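Local atomic coordinates of putative NADH-depentdent flavin oxidoreductase (Cupriavidus metallidurans, PDB entry 5OCS), a protein that probably reduces activated carbon-carbon double bonds as an FMN-dependent ene-reductase of the Old Yellow Enzyme family, drawing electrons from NAD(P)H. Residues D[44-47]-D[52-55]; D[13-18]-D[94-99]. One frame throughout, in Å; residues are numbered along the deposited sequence.

Interaction 1. Residues D[44-47]-D[52-55]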
loop_
_atom_site.group_PDB
_atom_site.type_symbol
_atom_site.label_atom_id
_atom_site.label_comp_id
_atom_site.label_asym_id
_atom_site.label_seq_id
_atom_site.Cartn_x
_atom_site.Cartn_y
_atom_site.Cartn_z
ATOM N N GLN D 44 3.502 -1.796 1.715
ATOM C CA GLN D 44 2.261 -1.363 2.424
ATOM C C GLN D 44 2.244 -1.829 3.846
ATOM O O GLN D 44 1.934 -1.067 4.757
ATOM C CB GLN D 44 0.971 -1.985 1.845
ATOM C CG GLN D 44 0.580 -1.448 0.537
ATOM C CD GLN D 44 -0.488 -2.339 -0.069
ATOM O OE1 GLN D 44 -1.653 -2.316 0.363
ATOM N NE2 GLN D 44 -0.095 -3.148 -1.039
ATOM N N MET D 45 2.451 -3.120 4.034
ATOM C CA MET D 45 2.386 -3.669 5.373
ATOM C C MET D 45 3.362 -2.948 6.311
ATOM O O MET D 45 3.001 -2.597 7.442
ATOM C CB MET D 45 2.681 -5.174 5.339
ATOM C CG MET D 45 1.649 -6.054 4.675
ATOM S SD MET D 45 -0.046 -5.981 5.298
ATOM C CE MET D 45 -0.802 -4.786 4.262
ATOM N N ALA D 46 4.588 -2.695 5.822
ATOM C CA ALA D 46 5.632 -2.085 6.617
ATOM C C ALA D 46 5.338 -0.627 6.982
ATOM O O ALA D 46 5.947 -0.129 7.943
ATOM C CB ALA D 46 6.991 -2.192 5.916
ATOM N N LEU D 47 4.453 0.041 6.232
ATOM C CA LEU D 47 4.070 1.430 6.470
ATOM C C LEU D 47 2.766 1.616 7.226
ATOM O O LEU D 47 2.265 2.742 7.360
ATOM C CB LEU D 47 4.022 2.147 5.109
ATOM C CG LEU D 47 5.442 2.178 4.478
ATOM C CD1 LEU D 47 5.405 2.708 3.047
ATOM C CD2 LEU D 47 6.480 2.949 5.259
ATOM N N LEU D 52 5.071 -4.929 14.407
ATOM C CA LEU D 52 5.768 -6.095 13.966
ATOM C C LEU D 52 5.171 -6.581 12.633
ATOM O O LEU D 52 3.957 -6.725 12.468
ATOM C CB LEU D 52 5.624 -7.170 15.041
ATOM C CG LEU D 52 6.324 -8.474 14.701
ATOM C CD1 LEU D 52 7.848 -8.342 14.517
ATOM C CD2 LEU D 52 5.974 -9.550 15.722
ATOM N N LEU D 53 6.052 -6.831 11.683
ATOM C CA LEU D 53 5.661 -7.483 10.442
ATOM C C LEU D 53 6.290 -8.872 10.435
ATOM O O LEU D 53 7.503 -9.036 10.714
ATOM C CB LEU D 53 6.187 -6.669 9.260
ATOM C CG LEU D 53 6.144 -7.342 7.883
ATOM C CD1 LEU D 53 4.751 -7.697 7.427
ATOM C CD2 LEU D 53 6.810 -6.425 6.877
ATOM N N ILE D 54 5.503 -9.894 10.103
ATOM C CA ILE D 54 6.014 -11.233 9.942
ATOM C C ILE D 54 5.784 -11.605 8.498
ATOM O O ILE D 54 4.619 -11.728 8.098
ATOM C CB ILE D 54 5.279 -12.266 10.831
ATOM C CG1 ILE D 54 5.224 -11.781 12.279
ATOM C CG2 ILE D 54 5.997 -13.612 10.750
ATOM C CD1 ILE D 54 4.448 -12.678 13.238
ATOM N N ILE D 55 6.885 -11.769 7.749
ATOM C CA ILE D 55 6.833 -12.143 6.360
ATOM C C ILE D 55 6.225 -13.553 6.244
ATOM O O ILE D 55 6.448 -14.395 7.130
ATOM C CB ILE D 55 8.234 -12.045 5.697
ATOM C CG1 ILE D 55 8.661 -10.572 5.541
ATOM C CG2 ILE D 55 8.271 -12.690 4.308
ATOM C CD1 ILE D 55 10.148 -10.369 5.353
#

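Interaction 2. Residues D[13-18]-D[94-99]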
loop_
_atom_site.group_PDB
_atom_site.type_symbol
_atom_site.label_atom_id
_atom_site.label_comp_id
_atom_site.label_asym_id
_atom_site.label_seq_id
_atom_site.Cartn_x
_atom_site.Cartn_y
_atom_site.Cartn_z
ATOM N N LEU D 13 14.136 -7.143 20.783
ATOM C CA LEU D 13 13.501 -6.455 19.696
ATOM C C LEU D 13 12.356 -5.619 20.231
ATOM O O LEU D 13 11.344 -6.159 20.699
ATOM C CB LEU D 13 13.023 -7.498 18.676
ATOM C CG LEU D 13 12.558 -6.953 17.336
ATOM C CD1 LEU D 13 13.707 -6.265 16.612
ATOM C CD2 LEU D 13 11.991 -8.091 16.493
ATOM N N GLU D 14 12.521 -4.300 20.206
ATOM C CA GLU D 14 11.495 -3.375 20.719
ATOM C C GLU D 14 10.407 -3.223 19.666
ATOM O O GLU D 14 10.695 -3.148 18.457
ATOM C CB GLU D 14 12.060 -1.988 21.057
ATOM C CG GLU D 14 13.065 -1.897 22.212
ATOM C CD GLU D 14 12.561 -2.376 23.562
ATOM O OE1 GLU D 14 11.377 -2.160 23.935
ATOM O OE2 GLU D 14 13.401 -2.951 24.278
ATOM N N LEU D 15 9.161 -3.241 20.116
ATOM C CA LEU D 15 8.019 -3.094 19.247
ATOM C C LEU D 15 7.269 -1.863 19.621
ATOM O O LEU D 15 7.056 -1.599 20.808
ATOM C CB LEU D 15 7.086 -4.326 19.345
ATOM C CG LEU D 15 7.750 -5.690 19.107
ATOM C CD1 LEU D 15 6.753 -6.846 19.288
ATOM C CD2 LEU D 15 8.409 -5.800 17.714
ATOM N N ALA D 16 6.832 -1.111 18.612
ATOM C CA ALA D 16 6.137 0.150 18.813
ATOM C C ALA D 16 4.751 0.007 19.498
ATOM O O ALA D 16 4.281 0.929 20.158
ATOM C CB ALA D 16 6.003 0.865 17.488
ATOM N N ASN D 17 4.105 -1.136 19.288
ATOM C CA ASN D 17 2.819 -1.448 19.877
ATOM C C ASN D 17 2.615 -2.966 19.827
ATOM O O ASN D 17 3.529 -3.649 19.449
ATOM C CB ASN D 17 1.700 -0.699 19.168
ATOM C CG ASN D 17 1.722 -0.919 17.660
ATOM O OD1 ASN D 17 1.660 -2.042 17.206
ATOM N ND2 ASN D 17 1.817 0.178 16.884
ATOM N N ARG D 18 1.444 -3.456 20.233
ATOM C CA ARG D 18 1.208 -4.877 20.365
ATOM C C ARG D 18 0.599 -5.493 19.122
ATOM O O ARG D 18 0.194 -6.651 19.162
ATOM C CB ARG D 18 0.333 -5.133 21.576
ATOM C CG ARG D 18 1.062 -4.739 22.868
ATOM C CD ARG D 18 0.061 -4.863 24.001
ATOM N NE ARG D 18 0.699 -4.359 25.220
ATOM C CZ ARG D 18 1.485 -5.059 26.031
ATOM N NH1 ARG D 18 1.659 -6.352 25.871
ATOM N NH2 ARG D 18 2.069 -4.435 27.056
ATOM N N PRO D 94 10.139 2.223 10.176
ATOM C CA PRO D 94 10.832 1.782 11.399
ATOM C C PRO D 94 10.349 0.412 11.917
ATOM O O PRO D 94 10.839 -0.034 12.923
ATOM C CB PRO D 94 10.404 2.839 12.423
ATOM C CG PRO D 94 9.035 3.178 12.010
ATOM C CD PRO D 94 8.954 3.047 10.499
ATOM N N ILE D 95 9.435 -0.248 11.223
ATOM C CA ILE D 95 8.844 -1.472 11.712
ATOM C C ILE D 95 9.880 -2.582 11.911
ATOM O O ILE D 95 10.921 -2.640 11.249
ATOM C CB ILE D 95 7.712 -1.959 10.755
ATOM C CG1 ILE D 95 6.714 -2.856 11.498
ATOM C CG2 ILE D 95 8.309 -2.630 9.508
ATOM C CD1 ILE D 95 5.429 -3.098 10.754
ATOM N N ALA D 96 9.593 -3.472 12.841
ATOM C CA ALA D 96 10.406 -4.668 13.030
ATOM C C ALA D 96 9.992 -5.693 12.003
ATOM O O ALA D 96 8.809 -5.941 11.848
ATOM C CB ALA D 96 10.160 -5.251 14.434
ATOM N N VAL D 97 10.965 -6.210 11.286
ATOM C CA VAL D 97 10.729 -7.143 10.192
ATOM C C VAL D 97 11.245 -8.497 10.605
ATOM O O VAL D 97 12.417 -8.643 10.866
ATOM C CB VAL D 97 11.345 -6.647 8.883
ATOM C CG1 VAL D 97 11.066 -7.627 7.780
ATOM C CG2 VAL D 97 10.745 -5.298 8.528
ATOM N N THR D 98 10.358 -9.496 10.594
ATOM C CA THR D 98 10.679 -10.876 10.949
ATOM C C THR D 98 10.150 -11.785 9.850
ATOM O O THR D 98 9.418 -11.340 8.949
ATOM C CB THR D 98 10.056 -11.254 12.309
ATOM O OG1 THR D 98 8.617 -11.157 12.263
ATOM C CG2 THR D 98 10.605 -10.266 13.392
ATOM N N ILE D 99 10.455 -13.070 9.927
ATOM C CA ILE D 99 10.091 -13.979 8.853
ATOM C C ILE D 99 9.657 -15.330 9.410
ATOM O O ILE D 99 10.218 -15.822 10.380
ATOM C CB ILE D 99 11.244 -14.155 7.839
ATOM C CG1 ILE D 99 10.762 -14.837 6.555
ATOM C CG2 ILE D 99 12.489 -14.858 8.463
ATOM C CD1 ILE D 99 11.715 -14.614 5.407
#

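Interaction 1. Residues D[44-47]-D[52-55]
Leu53 reaches from strand 52-59 to Met45 and Ala46 at the end of helix 36-46, the two elements being successive parts of a beta-alpha-beta unit of the TIM barrel. Its CB points from the strand toward the helix, on the outer side of the barrel wall, but meets neither residue itself. With CG anti to the backbone N (chi1 167°), the side chain extends across the gap and its branches divide the work. CG is still 4.8 Å from Met45 CB. Beyond it, CD1 comes to 3.9 Å from Met45 CB, while CD2 turns to the neighbouring residue and lies 4.3 Å from Ala46 CB. A forked leucine suits this place because it can touch two consecutive helical residues at once, and the small alanine methyl is consistent with the close approach, the CA atoms of Ala46 and Leu53 being 6.6 Å apart. Met45 touches with the root of its chain; bends at chi2 and chi3 carry the thioether away from Leu53. The layer is buried and apolar, and Val89 of helix 76-92 and Ile21 of strand 19-21 extend it. No hydrogen bond joins the two segments. The last helical turn is held within its own segment, where Leu47 N donates to Gln44 O at 3.1 Å, and Ala46 O accepts a hydrogen bond from Ser93 OG.

Interaction 2. Residues D[13-18]-D[94-99]
No flat side-chain group takes part between Leu13, Leu15, Ala96 and Thr98; rounded methyls meet, two leucine branches coming down on the Ala96 methyl. Its CB points from the start of strand 96-102 at the short strand 13-15 and receives a branch from each of two leucines. Leu15 CD2 approaches to 3.8 Å of Ala96 CB, and Leu13 CD2 to 4.0 Å of the same atom. At Ala96 CB the directions to the two branches differ by about 70°, close enough for them to touch lightly, with Leu13 CD2 4.4 Å from Leu15 CD2. Leu13 extends with CG anti to the backbone N (chi1 -169°), which lets CD2 go on to Thr98 CG2, also at 4.0 Å. Alanine suits the spot: its single methyl is a small target on which both leucine branches can settle. Threonine suits the next inward-facing position by offering two unlike branches: CG2 to Leu13 and OG1 to the main chain, where it is hydrogen-bonded to Leu53 O of the adjacent strand. Val97, between them, points away and packs on helix 76-92. Strands 13-15 and 96-99 run at 118° to each other, their axes 8.7 Å apart, and no hydrogen bond crosses; side chains alone join them, and each strand belongs to its own sheet. Leu15 is paired through its backbone with Tyr8 of strand 8-10. The arrangement is that of the Old Yellow Enzyme family, in which an N-terminal beta-hairpin closes the N-terminal end of the TIM barrel.

From the N terminus the chain first forms the hairpin of strands 8-10 and 13-15, then enters the barrel with strand 19-21. Helix 36-46 and strand 52-59 follow, and interaction 1 closes a short loop of four residues between them. Only after helix 76-92 does the chain return, at residues 94-99, to the hairpin, so interaction 2 closes a much longer loop that wholly encloses the shorter one; the two do not cross. Their centres are 9 Å apart and they meet in neighbouring parallel strands, where Ile55 N lies 2.8 Å from Thr98 O in a probable hydrogen bond. Together they connect hairpin, barrel wall and outer helix.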